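Local coordinates for protein periplasmic beta-glucosidase (Pseudomonas aeruginosa, PDB 6R5T) that probably hydrolyses terminal, non-reducing beta-D-glucosyl residues and releases beta-D-glucose, as a periplasmic family 3 glycoside hydrolase, at residues 40-45 and 65-70; 488-493 and 521-526; 568-573 and 600-605. The protein carries 1 engineered substitution. One frame throughout, in Å; residues are numbered along the deposited sequence. Where two conformers were deposited one is given.

Interaction 1: 40-45 and 65-70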
ATOM      1  N   ASP A  40      41.777  17.223  11.196  1.00 20.72           N
ATOM      2  CA  ASP A  40      41.458  16.913   9.786  1.00 20.56           C
ATOM      3  C   ASP A  40      41.155  18.196   9.038  1.00 18.35           C
ATOM      4  O   ASP A  40      41.545  18.296   7.858  1.00 19.35           O
ATOM      5  CB  ASP A  40      40.318  15.902   9.664  1.00 23.38           C
ATOM      6  CG  ASP A  40      40.746  14.459   9.849  1.00 30.75           C
ATOM      7  OD1 ASP A  40      41.949  14.207  10.077  1.00 34.05           O
ATOM      8  OD2 ASP A  40      39.860  13.584   9.776  1.00 35.68           O
ATOM      9  N   ILE A  41      40.475  19.158   9.643  1.00 19.63           N
ATOM     10  CA  ILE A  41      40.217  20.458   8.971  1.00 18.95           C
ATOM     11  C   ILE A  41      41.567  21.130   8.668  1.00 21.92           C
ATOM     12  O   ILE A  41      41.747  21.620   7.546  1.00 20.03           O
ATOM     13  CB  ILE A  41      39.316  21.364   9.803  1.00 19.73           C
ATOM     14  CG1 ILE A  41      37.926  20.745  10.011  1.00 18.61           C
ATOM     15  CG2 ILE A  41      39.283  22.752   9.197  1.00 19.84           C
ATOM     16  CD1 ILE A  41      37.157  21.428  11.132  1.00 20.57           C
ATOM     17  N   ARG A  42      42.495  21.109   9.622  1.00 22.46           N
ATOM     18  CA  ARG A  42      43.802  21.793   9.437  1.00 23.28           C
ATOM     19  C   ARG A  42      44.531  21.129   8.275  1.00 22.83           C
ATOM     20  O   ARG A  42      45.309  21.816   7.624  1.00 25.47           O
ATOM     21  CB  ARG A  42      44.634  21.735  10.722  1.00 23.43           C
ATOM     22  CG  ARG A  42      44.099  22.586  11.873  1.00 24.07           C
ATOM     23  CD  ARG A  42      45.113  22.703  13.035  1.00 25.40           C
ATOM     24  NE  ARG A  42      45.337  21.451  13.744  1.00 23.67           N
ATOM     25  CZ  ARG A  42      44.629  21.040  14.804  1.00 25.26           C
ATOM     26  NH1 ARG A  42      43.618  21.752  15.266  1.00 26.75           N
ATOM     27  NH2 ARG A  42      44.902  19.882  15.373  1.00 28.98           N
ATOM     28  N   ALA A  43      44.306  19.833   8.033  1.00 21.42           N
ATOM     29  CA  ALA A  43      44.970  19.018   6.996  1.00 22.76           C
ATOM     30  C   ALA A  43      44.280  19.152   5.630  1.00 22.77           C
ATOM     31  O   ALA A  43      44.732  18.523   4.695  1.00 24.00           O
ATOM     32  CB  ALA A  43      44.986  17.594   7.468  1.00 21.48           C
ATOM     33  N   GLY A  44      43.183  19.898   5.516  1.00 20.48           N
ATOM     34  CA  GLY A  44      42.438  20.019   4.243  1.00 21.43           C
ATOM     35  C   GLY A  44      41.566  18.797   3.951  1.00 21.19           C
ATOM     36  O   GLY A  44      41.160  18.604   2.789  1.00 23.33           O
ATOM     37  N   LYS A  45      41.245  17.982   4.962  1.00 18.70           N
ATOM     38  CA  LYS A  45      40.576  16.684   4.751  1.00 19.74           C
ATOM     39  C   LYS A  45      39.081  16.777   5.049  1.00 17.46           C
ATOM     40  O   LYS A  45      38.456  15.731   5.032  1.00 19.87           O
ATOM     41  CB  LYS A  45      41.200  15.611   5.639  1.00 24.02           C
ATOM     42  CG  LYS A  45      42.650  15.331   5.276  1.00 27.93           C
ATOM     43  CD  LYS A  45      43.131  13.960   5.599  1.00 38.70           C
ATOM     44  CE  LYS A  45      43.760  13.847   6.961  1.00 46.07           C
ATOM     45  NZ  LYS A  45      44.639  12.649   7.049  1.00 48.80           N
ATOM     46  N   VAL A  65      40.787  26.235   9.329  1.00 20.76           N
ATOM     47  CA  VAL A  65      41.067  26.270   7.866  1.00 22.37           C
ATOM     48  C   VAL A  65      42.346  27.066   7.584  1.00 24.30           C
ATOM     49  O   VAL A  65      43.047  26.713   6.637  1.00 25.37           O
ATOM     50  CB  VAL A  65      39.859  26.856   7.124  1.00 23.92           C
ATOM     51  CG1 VAL A  65      40.180  27.235   5.719  1.00 25.35           C
ATOM     52  CG2 VAL A  65      38.701  25.875   7.165  1.00 23.17           C
ATOM     53  N   ARG A  66      42.581  28.122   8.352  1.00 27.21           N
ATOM     54  CA  ARG A  66      43.767  29.002   8.168  1.00 31.47           C
ATOM     55  C   ARG A  66      45.041  28.156   8.222  1.00 26.49           C
ATOM     56  O   ARG A  66      46.098  28.657   7.753  1.00 26.92           O
ATOM     57  CB  ARG A  66      43.828  30.076   9.258  1.00 41.41           C
ATOM     58  CG  ARG A  66      42.652  31.048   9.310  1.00 55.49           C
ATOM     59  CD  ARG A  66      43.082  32.434   9.807  1.00 66.98           C
ATOM     60  NE  ARG A  66      42.446  33.046  10.978  1.00 73.18           N
ATOM     61  CZ  ARG A  66      42.808  32.834  12.248  1.00 80.63           C
ATOM     62  NH1 ARG A  66      43.746  31.943  12.537  1.00 84.72           N
ATOM     63  NH2 ARG A  66      42.199  33.487  13.228  1.00 77.85           N
ATOM     64  N   HIS A  67      45.026  26.952   8.813  1.00 24.42           N
ATOM     65  CA  HIS A  67      46.245  26.120   8.975  1.00 23.33           C
ATOM     66  C   HIS A  67      46.451  25.167   7.796  1.00 26.94           C
ATOM     67  O   HIS A  67      47.480  24.511   7.748  1.00 28.42           O
ATOM     68  CB  HIS A  67      46.240  25.332  10.288  1.00 29.66           C
ATOM     69  CG  HIS A  67      46.227  26.200  11.490  1.00 34.56           C
ATOM     70  ND1 HIS A  67      47.321  26.974  11.874  1.00 37.84           N
ATOM     71  CD2 HIS A  67      45.246  26.449  12.385  1.00 37.22           C
ATOM     72  CE1 HIS A  67      47.008  27.639  12.969  1.00 37.81           C
ATOM     73  NE2 HIS A  67      45.744  27.332  13.309  1.00 37.10           N
ATOM     74  N   SER A  68      45.502  25.053   6.866  1.00 23.88           N
ATOM     75  CA  SER A  68      45.647  24.124   5.717  1.00 23.00           C
ATOM     76  C   SER A  68      46.455  24.824   4.633  1.00 20.84           C
ATOM     77  O   SER A  68      46.631  26.061   4.694  1.00 24.01           O
ATOM     78  CB  SER A  68      44.288  23.656   5.179  1.00 22.88           C
ATOM     79  OG  SER A  68      43.540  24.738   4.696  1.00 24.31           O
ATOM     80  N   ARG A  69      46.839  24.087   3.621  1.00 20.20           N
ATOM     81  CA  ARG A  69      47.650  24.675   2.518  1.00 19.86           C
ATOM     82  C   ARG A  69      46.827  25.673   1.717  1.00 20.86           C
ATOM     83  O   ARG A  69      47.281  26.805   1.517  1.00 19.20           O
ATOM     84  CB  ARG A  69      48.207  23.562   1.662  1.00 18.59           C
ATOM     85  CG  ARG A  69      49.175  24.066   0.605  1.00 18.45           C
ATOM     86  CD  ARG A  69      49.610  22.935  -0.297  1.00 19.48           C
ATOM     87  NE  ARG A  69      48.618  22.629  -1.340  1.00 19.24           N
ATOM     88  CZ  ARG A  69      48.600  23.151  -2.562  1.00 21.58           C
ATOM     89  NH1 ARG A  69      49.432  24.139  -2.891  1.00 21.67           N
ATOM     90  NH2 ARG A  69      47.694  22.734  -3.428  1.00 20.69           N
ATOM     91  N   LEU A  70      45.626  25.284   1.258  1.00 18.05           N
ATOM     92  CA  LEU A  70      44.808  26.176   0.387  1.00 18.43           C
ATOM     93  C   LEU A  70      43.775  27.030   1.134  1.00 17.22           C
ATOM     94  O   LEU A  70      43.257  27.955   0.506  1.00 19.19           O
ATOM     95  CB  LEU A  70      44.129  25.329  -0.695  1.00 18.54           C
ATOM     96  CG  LEU A  70      45.076  24.716  -1.722  1.00 21.59           C
ATOM     97  CD1 LEU A  70      44.334  23.802  -2.681  1.00 20.55           C
ATOM     98  CD2 LEU A  70      45.800  25.807  -2.490  1.00 20.30           C
TER
HETATM   99  O   HOH W   1      46.105  21.045   3.361  1.00 30.67           O
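Arg42 and Ser68 bring together the C-terminal end of helix 34-42 and the turn that follows helix 55-65, in the TIM-barrel-like N-terminal domain. Helix 34-42 closes with a Schellman motif at Gly44, whose phi is positive. Segment 65-70 begins with a type I beta turn, Val65 to Ser68.

The tight part lies under the helix end. CA of Ser68 sits 3.0 Å from O of Arg42, a CA-H...O contact. CB of Ser68 also lies 3.2 Å from O of Arg42, beside N of Gly44. Deeper in, CG2 of Ile41 meets CG2 of Val65 at 3.8 Å. Met61 and Gln64 of helix 55-65 also touch Ile41.

The outer side is looser. Arg42 and His67 run side by side and point the same way, with CD of Arg42 3.8 Å from CD2 of His67. Their planes stand 78° apart. NH1 of Arg42 bonds to OE1 of Gln64. On the solvent side, a water links O of Ala43, weakly, to N of Arg69.

The turn is locked from inside. O of Val65 accepts both N and OG of Ser68. OG, placed between its own N and carbonyl carbon (chi1 62°), donates to O of Val65 at 2.8 Å, in the carbonyl plane.

Interaction 2: 488-493 and 521-526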
ATOM      1  N   SER A 488       9.436   6.322  13.098  1.00 14.46           N
ATOM      2  CA  SER A 488       8.289   6.050  13.996  0.50 15.39           C
ATOM      3  C   SER A 488       7.026   5.730  13.189  1.00 14.48           C
ATOM      4  O   SER A 488       6.067   6.475  13.238  1.00 14.96           O
ATOM      5  CB  SER A 488       8.039   7.215  14.923  0.50 17.17           C
ATOM      6  OG  SER A 488       9.196   7.529  15.670  0.50 21.75           O
ATOM      7  N   SER A 489       7.051   4.661  12.419  1.00 13.14           N
ATOM      8  CA  SER A 489       5.873   4.280  11.636  1.00 13.13           C
ATOM      9  C   SER A 489       4.862   3.646  12.587  1.00 13.10           C
ATOM     10  O   SER A 489       5.220   2.901  13.490  1.00 12.49           O
ATOM     11  CB  SER A 489       6.280   3.374  10.548  1.00 14.98           C
ATOM     12  OG  SER A 489       7.197   4.052   9.714  1.00 15.46           O
ATOM     13  N   ARG A 490       3.604   3.953  12.352  1.00 12.86           N
ATOM     14  CA  ARG A 490       2.477   3.483  13.197  1.00 13.73           C
ATOM     15  C   ARG A 490       1.613   2.494  12.438  1.00 14.73           C
ATOM     16  O   ARG A 490       1.318   2.704  11.277  1.00 16.11           O
ATOM     17  CB  ARG A 490       1.595   4.652  13.608  1.00 16.29           C
ATOM     18  CG  ARG A 490       2.129   5.424  14.783  1.00 18.26           C
ATOM     19  CD  ARG A 490       1.188   6.453  15.386  1.00 17.88           C
ATOM     20  NE  ARG A 490       0.286   5.853  16.337  1.00 17.71           N
ATOM     21  CZ  ARG A 490      -0.876   6.390  16.718  1.00 19.15           C
ATOM     22  NH1 ARG A 490      -1.232   7.589  16.287  1.00 19.41           N
ATOM     23  NH2 ARG A 490      -1.655   5.756  17.570  1.00 19.67           N
ATOM     24  N   THR A 491       1.121   1.475  13.141  1.00 13.40           N
ATOM     25  CA  THR A 491       0.111   0.529  12.650  1.00 13.20           C
ATOM     26  C   THR A 491      -1.298   0.936  13.060  1.00 14.82           C
ATOM     27  O   THR A 491      -2.205   0.240  12.655  1.00 15.98           O
ATOM     28  CB  THR A 491       0.366  -0.892  13.164  1.00 14.38           C
ATOM     29  OG1 THR A 491       0.251  -0.893  14.594  1.00 14.25           O
ATOM     30  CG2 THR A 491       1.748  -1.363  12.771  1.00 14.36           C
ATOM     31  N   ASP A 492      -1.472   1.956  13.889  1.00 15.05           N
ATOM     32  CA  ASP A 492      -2.768   2.404  14.440  1.00 15.83           C
ATOM     33  C   ASP A 492      -2.761   3.917  14.218  1.00 15.88           C
ATOM     34  O   ASP A 492      -1.766   4.520  14.590  1.00 17.63           O
ATOM     35  CB  ASP A 492      -2.830   2.006  15.910  1.00 18.34           C
ATOM     36  CG  ASP A 492      -4.079   2.352  16.679  1.00 21.76           C
ATOM     37  OD1 ASP A 492      -4.932   3.014  16.139  1.00 20.54           O
ATOM     38  OD2 ASP A 492      -4.148   1.985  17.895  1.00 28.09           O
ATOM     39  N   LEU A 493      -3.795   4.497  13.654  1.00 11.94           N
ATOM     40  CA  LEU A 493      -3.835   5.960  13.441  1.00 12.65           C
ATOM     41  C   LEU A 493      -4.735   6.639  14.479  1.00 13.43           C
ATOM     42  O   LEU A 493      -4.916   7.855  14.377  1.00 14.30           O
ATOM     43  CB  LEU A 493      -4.330   6.304  12.035  1.00 13.74           C
ATOM     44  CG  LEU A 493      -3.473   5.715  10.904  1.00 15.17           C
ATOM     45  CD1 LEU A 493      -4.181   6.021   9.614  1.00 16.95           C
ATOM     46  CD2 LEU A 493      -2.055   6.291  10.912  1.00 15.47           C
ATOM     47  N   ARG A 521       0.606  13.525  11.955  1.00 13.72           N
ATOM     48  CA  ARG A 521       0.096  12.752  10.808  1.00 13.26           C
ATOM     49  C   ARG A 521      -1.421  12.808  10.926  1.00 13.41           C
ATOM     50  O   ARG A 521      -1.956  13.054  12.004  1.00 13.36           O
ATOM     51  CB  ARG A 521       0.522  11.293  10.878  1.00 13.66           C
ATOM     52  CG  ARG A 521       0.125  10.586  12.170  1.00 12.73           C
ATOM     53  CD  ARG A 521       0.167   9.073  12.136  1.00 13.20           C
ATOM     54  NE  ARG A 521       1.478   8.521  11.792  1.00 13.90           N
ATOM     55  CZ  ARG A 521       2.523   8.439  12.577  1.00 15.03           C
ATOM     56  NH1 ARG A 521       3.631   7.858  12.160  1.00 15.24           N
ATOM     57  NH2 ARG A 521       2.489   8.929  13.800  1.00 15.68           N
ATOM     58  N   PRO A 522      -2.135  12.522   9.849  1.00 12.51           N
ATOM     59  CA  PRO A 522      -3.563  12.258   9.970  1.00 12.82           C
ATOM     60  C   PRO A 522      -3.872  11.215  11.060  1.00 13.42           C
ATOM     61  O   PRO A 522      -3.166  10.227  11.153  1.00 13.29           O
ATOM     62  CB  PRO A 522      -3.954  11.726   8.590  1.00 14.18           C
ATOM     63  CG  PRO A 522      -2.919  12.367   7.681  1.00 14.79           C
ATOM     64  CD  PRO A 522      -1.642  12.314   8.475  1.00 13.71           C
ATOM     65  N   LEU A 523      -4.948  11.438  11.804  1.00 13.57           N
ATOM     66  CA  LEU A 523      -5.431  10.489  12.824  1.00 13.26           C
ATOM     67  C   LEU A 523      -6.815  10.018  12.450  1.00 12.12           C
ATOM     68  O   LEU A 523      -7.541  10.734  11.728  1.00 14.08           O
ATOM     69  CB  LEU A 523      -5.536  11.133  14.213  1.00 14.83           C
ATOM     70  CG  LEU A 523      -4.244  11.706  14.794  1.00 15.99           C
ATOM     71  CD1 LEU A 523      -4.513  12.392  16.135  1.00 16.37           C
ATOM     72  CD2 LEU A 523      -3.218  10.623  14.922  1.00 16.49           C
ATOM     73  N   SER A 524      -7.123   8.803  12.887  1.00 12.82           N
ATOM     74  CA  SER A 524      -8.474   8.213  12.774  0.50 13.83           C
ATOM     75  C   SER A 524      -9.320   8.720  13.958  1.00 13.01           C
ATOM     76  O   SER A 524      -8.958   8.403  15.125  1.00 14.99           O
ATOM     77  CB  SER A 524      -8.390   6.722  12.723  0.50 17.13           C
ATOM     78  OG  SER A 524      -7.817   6.197  13.872  0.50 21.30           O
ATOM     79  N   LEU A 525     -10.376   9.482  13.653  1.00 13.04           N
ATOM     80  CA  LEU A 525     -11.084  10.272  14.693  1.00 13.27           C
ATOM     81  C   LEU A 525     -12.589  10.010  14.672  1.00 13.23           C
ATOM     82  O   LEU A 525     -13.349  10.910  15.044  1.00 13.39           O
ATOM     83  CB  LEU A 525     -10.770  11.736  14.442  1.00 13.23           C
ATOM     84  CG  LEU A 525      -9.316  12.127  14.706  1.00 14.73           C
ATOM     85  CD1 LEU A 525      -8.990  13.495  14.159  1.00 15.45           C
ATOM     86  CD2 LEU A 525      -9.003  12.089  16.215  1.00 15.60           C
ATOM     87  N   GLY A 526     -13.005   8.804  14.301  1.00 13.15           N
ATOM     88  CA  GLY A 526     -14.457   8.566  14.160  1.00 13.83           C
ATOM     89  C   GLY A 526     -15.177   8.753  15.491  1.00 14.51           C
ATOM     90  O   GLY A 526     -16.241   9.377  15.473  1.00 15.97           O
TER
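Two loops on the C-terminal side of neighbouring parallel strands meet here, in the family 3 C-terminal domain. Segment 488-493 follows strand 472-478 and leads to helix 497-508. Segment 521-526 follows strand 513-518 and leads to helix 526-531, with Leu525 as its N-cap. All the touching residues are buried.

Arg521 and Leu493 carry most of the contact. CG of Arg521 stands between its own N and carbonyl carbon (chi1 56°), and the chain bends at chi3. This brings the guanidinium to Ser488, where NH1 of Arg521 donates to O of Ser488 at 3.0 Å. The acceptor lies slightly tilted from the guanidinium plane. The chain of Arg490 crosses over one face of this group, and its CD comes within 3.2 Å of NH2 of Arg521. The two guanidinium planes are turned 74° apart, so they do not stack. Both arginines form salt bridges with OE2 of Glu479, which probably offsets their like charges, and NH2 of Arg490 bonds to O of Arg494. NE of Arg521 also bonds to O of Ala133, so this arginine ties the C-terminal domain to the N-terminal one.

Leu493 packs beside it. The Leu493 side chain crosses that of Arg521 at about a right angle, with its CD2 3.8 Å from CD of Arg521. CD2 of Leu523 reaches the edge of the Arg490 guanidinium, 3.9 Å from NH1. O of Pro522 is buried with no partner in the model.

The backbones join at Leu493. Its O receives N of Ser524 at 2.8 Å and 159°, with the donor well above the carbonyl plane, while CA of Leu523 approaches the same oxygen to 3.1 Å.

Interaction 3: 568-573 and 600-605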
ATOM      1  N   PRO A 568      -7.951   9.377   7.086  1.00 13.91           N
ATOM      2  CA  PRO A 568      -8.633   8.122   6.850  1.00 13.98           C
ATOM      3  C   PRO A 568      -9.556   7.852   8.026  1.00 14.41           C
ATOM      4  O   PRO A 568      -9.218   8.223   9.137  1.00 14.32           O
ATOM      5  CB  PRO A 568      -7.542   7.045   6.837  1.00 15.70           C
ATOM      6  CG  PRO A 568      -6.254   7.806   6.690  1.00 17.01           C
ATOM      7  CD  PRO A 568      -6.494   9.173   7.296  1.00 15.14           C
ATOM      8  N   ARG A 569     -10.610   7.071   7.785  1.00 13.42           N
ATOM      9  CA  ARG A 569     -11.474   6.598   8.908  1.00 13.88           C
ATOM     10  C   ARG A 569     -10.696   5.604   9.762  1.00 12.90           C
ATOM     11  O   ARG A 569     -10.959   5.535  10.981  1.00 14.42           O
ATOM     12  CB  ARG A 569     -12.780   6.001   8.397  1.00 14.66           C
ATOM     13  CG  ARG A 569     -13.654   7.044   7.746  1.00 17.23           C
ATOM     14  CD  ARG A 569     -14.854   6.380   7.118  1.00 18.34           C
ATOM     15  NE  ARG A 569     -15.613   7.334   6.341  1.00 20.37           N
ATOM     16  CZ  ARG A 569     -16.512   8.179   6.821  1.00 22.30           C
ATOM     17  NH1 ARG A 569     -16.825   8.175   8.093  1.00 23.10           N
ATOM     18  NH2 ARG A 569     -17.117   9.001   5.987  1.00 27.92           N
ATOM     19  N   SER A 570      -9.785   4.829   9.184  1.00 12.97           N
ATOM     20  CA  SER A 570      -8.947   3.904   9.950  1.00 12.30           C
ATOM     21  C   SER A 570      -7.717   3.559   9.126  1.00 11.80           C
ATOM     22  O   SER A 570      -7.710   3.767   7.913  1.00 12.63           O
ATOM     23  CB  SER A 570      -9.693   2.644  10.331  1.00 14.84           C
ATOM     24  OG  SER A 570      -9.937   1.865   9.169  1.00 15.79           O
ATOM     25  N   VAL A 571      -6.745   2.963   9.775  1.00 11.76           N
ATOM     26  CA  VAL A 571      -5.489   2.544   9.124  1.00 11.17           C
ATOM     27  C   VAL A 571      -5.778   1.493   8.046  1.00 11.29           C
ATOM     28  O   VAL A 571      -5.042   1.430   7.042  1.00 13.65           O
ATOM     29  CB  VAL A 571      -4.488   2.043  10.169  1.00 12.69           C
ATOM     30  CG1 VAL A 571      -4.878   0.688  10.782  1.00 13.69           C
ATOM     31  CG2 VAL A 571      -3.100   1.997   9.550  1.00 13.11           C
ATOM     32  N   GLY A 572      -6.865   0.725   8.196  1.00 12.79           N
ATOM     33  CA  GLY A 572      -7.164  -0.296   7.197  1.00 11.55           C
ATOM     34  C   GLY A 572      -7.667   0.272   5.907  1.00 12.88           C
ATOM     35  O   GLY A 572      -7.837  -0.525   4.974  1.00 12.59           O
ATOM     36  N   GLN A 573      -7.894   1.587   5.800  1.00 11.40           N
ATOM     37  CA  GLN A 573      -8.246   2.244   4.513  1.00 11.57           C
ATOM     38  C   GLN A 573      -7.014   2.800   3.790  1.00 11.81           C
ATOM     39  O   GLN A 573      -7.206   3.303   2.687  1.00 13.23           O
ATOM     40  CB  GLN A 573      -9.272   3.351   4.757  1.00 13.57           C
ATOM     41  CG  GLN A 573     -10.512   2.824   5.479  1.00 16.41           C
ATOM     42  CD  GLN A 573     -11.839   3.377   5.024  1.00 21.02           C
ATOM     43  OE1 GLN A 573     -11.923   4.091   4.014  1.00 21.22           O
ATOM     44  NE2 GLN A 573     -12.898   3.014   5.764  1.00 20.50           N
ATOM     45  N   PHE A 600     -16.476  -3.127   3.114  1.00 15.25           N
ATOM     46  CA  PHE A 600     -17.852  -3.418   3.584  1.00 16.53           C
ATOM     47  C   PHE A 600     -17.990  -3.247   5.089  1.00 17.53           C
ATOM     48  O   PHE A 600     -19.157  -3.230   5.556  1.00 18.45           O
ATOM     49  CB  PHE A 600     -18.296  -4.831   3.169  1.00 16.58           C
ATOM     50  CG  PHE A 600     -17.690  -5.935   3.977  1.00 16.76           C
ATOM     51  CD1 PHE A 600     -18.282  -6.363   5.152  1.00 16.92           C
ATOM     52  CD2 PHE A 600     -16.542  -6.580   3.558  1.00 16.70           C
ATOM     53  CE1 PHE A 600     -17.712  -7.362   5.905  1.00 17.60           C
ATOM     54  CE2 PHE A 600     -15.970  -7.589   4.312  1.00 17.14           C
ATOM     55  CZ  PHE A 600     -16.544  -7.979   5.500  1.00 17.52           C
ATOM     56  N   ASP A 601     -16.905  -3.177   5.833  1.00 15.97           N
ATOM     57  CA  ASP A 601     -16.959  -3.259   7.311  1.00 17.55           C
ATOM     58  C   ASP A 601     -16.731  -1.904   7.983  1.00 19.54           C
ATOM     59  O   ASP A 601     -16.536  -1.887   9.222  1.00 22.41           O
ATOM     60  CB  ASP A 601     -16.001  -4.312   7.823  1.00 16.55           C
ATOM     61  CG  ASP A 601     -14.526  -4.065   7.546  1.00 19.23           C
ATOM     62  OD1 ASP A 601     -14.240  -3.189   6.748  1.00 19.33           O
ATOM     63  OD2 ASP A 601     -13.713  -4.884   8.033  1.00 20.61           O
ATOM     64  N   GLU A 602     -16.719  -0.845   7.201  1.00 17.30           N
ATOM     65  CA  GLU A 602     -16.507   0.547   7.686  1.00 19.35           C
ATOM     66  C   GLU A 602     -17.107   1.465   6.640  1.00 18.52           C
ATOM     67  O   GLU A 602     -17.153   1.104   5.462  1.00 18.87           O
ATOM     68  CB  GLU A 602     -15.011   0.854   7.837  1.00 21.51           C
ATOM     69  CG  GLU A 602     -14.710   2.099   8.655  1.00 24.98           C
ATOM     70  CD  GLU A 602     -13.287   2.057   9.146  1.00 26.99           C
ATOM     71  OE1 GLU A 602     -12.393   1.966   8.282  1.00 25.24           O
ATOM     72  OE2 GLU A 602     -13.080   2.044  10.380  1.00 34.34           O
ATOM     73  N   ALA A 603     -17.513   2.657   7.054  1.00 18.06           N
ATOM     74  CA  ALA A 603     -17.980   3.698   6.118  1.00 17.59           C
ATOM     75  C   ALA A 603     -16.831   4.026   5.176  1.00 18.09           C
ATOM     76  O   ALA A 603     -15.667   3.864   5.560  1.00 18.34           O
ATOM     77  CB  ALA A 603     -18.472   4.901   6.842  1.00 17.91           C
ATOM     78  N   ASN A 604     -17.154   4.418   3.978  1.00 17.20           N
ATOM     79  CA  ASN A 604     -16.140   4.645   2.935  1.00 17.84           C
ATOM     80  C   ASN A 604     -15.801   6.142   2.775  1.00 17.87           C
ATOM     81  O   ASN A 604     -16.555   7.028   3.272  1.00 19.65           O
ATOM     82  CB  ASN A 604     -16.582   3.988   1.636  1.00 16.98           C
ATOM     83  CG  ASN A 604     -16.404   2.475   1.700  1.00 16.72           C
ATOM     84  OD1 ASN A 604     -15.285   1.982   1.520  1.00 16.49           O
ATOM     85  ND2 ASN A 604     -17.486   1.781   2.055  1.00 17.76           N
ATOM     86  N   GLY A 605     -14.690   6.410   2.104  1.00 16.97           N
ATOM     87  CA  GLY A 605     -14.188   7.776   1.974  1.00 16.92           C
ATOM     88  C   GLY A 605     -13.459   8.213   3.231  1.00 14.55           C
ATOM     89  O   GLY A 605     -13.595   7.625   4.313  1.00 14.04           O
TER
HETATM   90  O   HOH W   2     -11.161   6.514   5.009  1.00 19.90           O
HETATM   91  O   HOH W   3     -13.187   4.030   1.610  1.00 23.82           O
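Glu602 OE1 is gripped by two side chains of the 568-573 loop. Ser570 OG donates to its syn lone pair at 2.6 Å. Gln573 NE2 reaches its anti side at 2.8 Å. The same NE2 gives its other hydrogen to O of Ala603 at 2.9 Å and 164°. These two bonds fix the rotation of the amide. Glu602 gets there with CG anti to its backbone N (chi1 -165°).

Arg569 forms a second grip, its chain extended from CG to NE. The single N-H of NE is shared between O of Asn604, 3.2 Å away and met from above its carbonyl plane, and, weakly, O of Gly605. CB of Ala603 lies over one face of the guanidinium.

Waters form the next shell. One joins Arg569 N and Gly605 O, with a weak bond to Gln573 OE1. Another joins Gln573 OE1, Asn604 OD1 and Gly605 N. Asn604 OD1 also accepts from N of Tyr599.

Arg134 of the second subunit donates to O of Gly572, and Tyr441 of that subunit meets the Phe600 ring. Gln573 ends the 3-10 segment 571-573, where N of Gln573 bonds to O of Ser570; this helps to place its side chain. Both loops belong to the long connection from helix 545-553 to strand 619-626.

In the fold
Along the chain the three contacts come in series. Interaction 1 stands apart in the N-terminal domain, its centre about 49 Å from that of interaction 2 and about 59 Å from that of interaction 3, across the chain's centre. Interactions 2 and 3 share the C-terminal domain, with centres about 13 Å apart, and they touch. Leu493 CD1 packs on Val571 CA, and Pro522 CB on Pro568 CD. The loops after strands 472-478 and 513-518 thus rest on the connection leading to strand 619-626. Both contacts also touch the second subunit. Thr491 OG1 of one chain bonds Asp601 OD1 of the other, so interactions 2 and 3 help build the dimer interface, and interaction 1 does not.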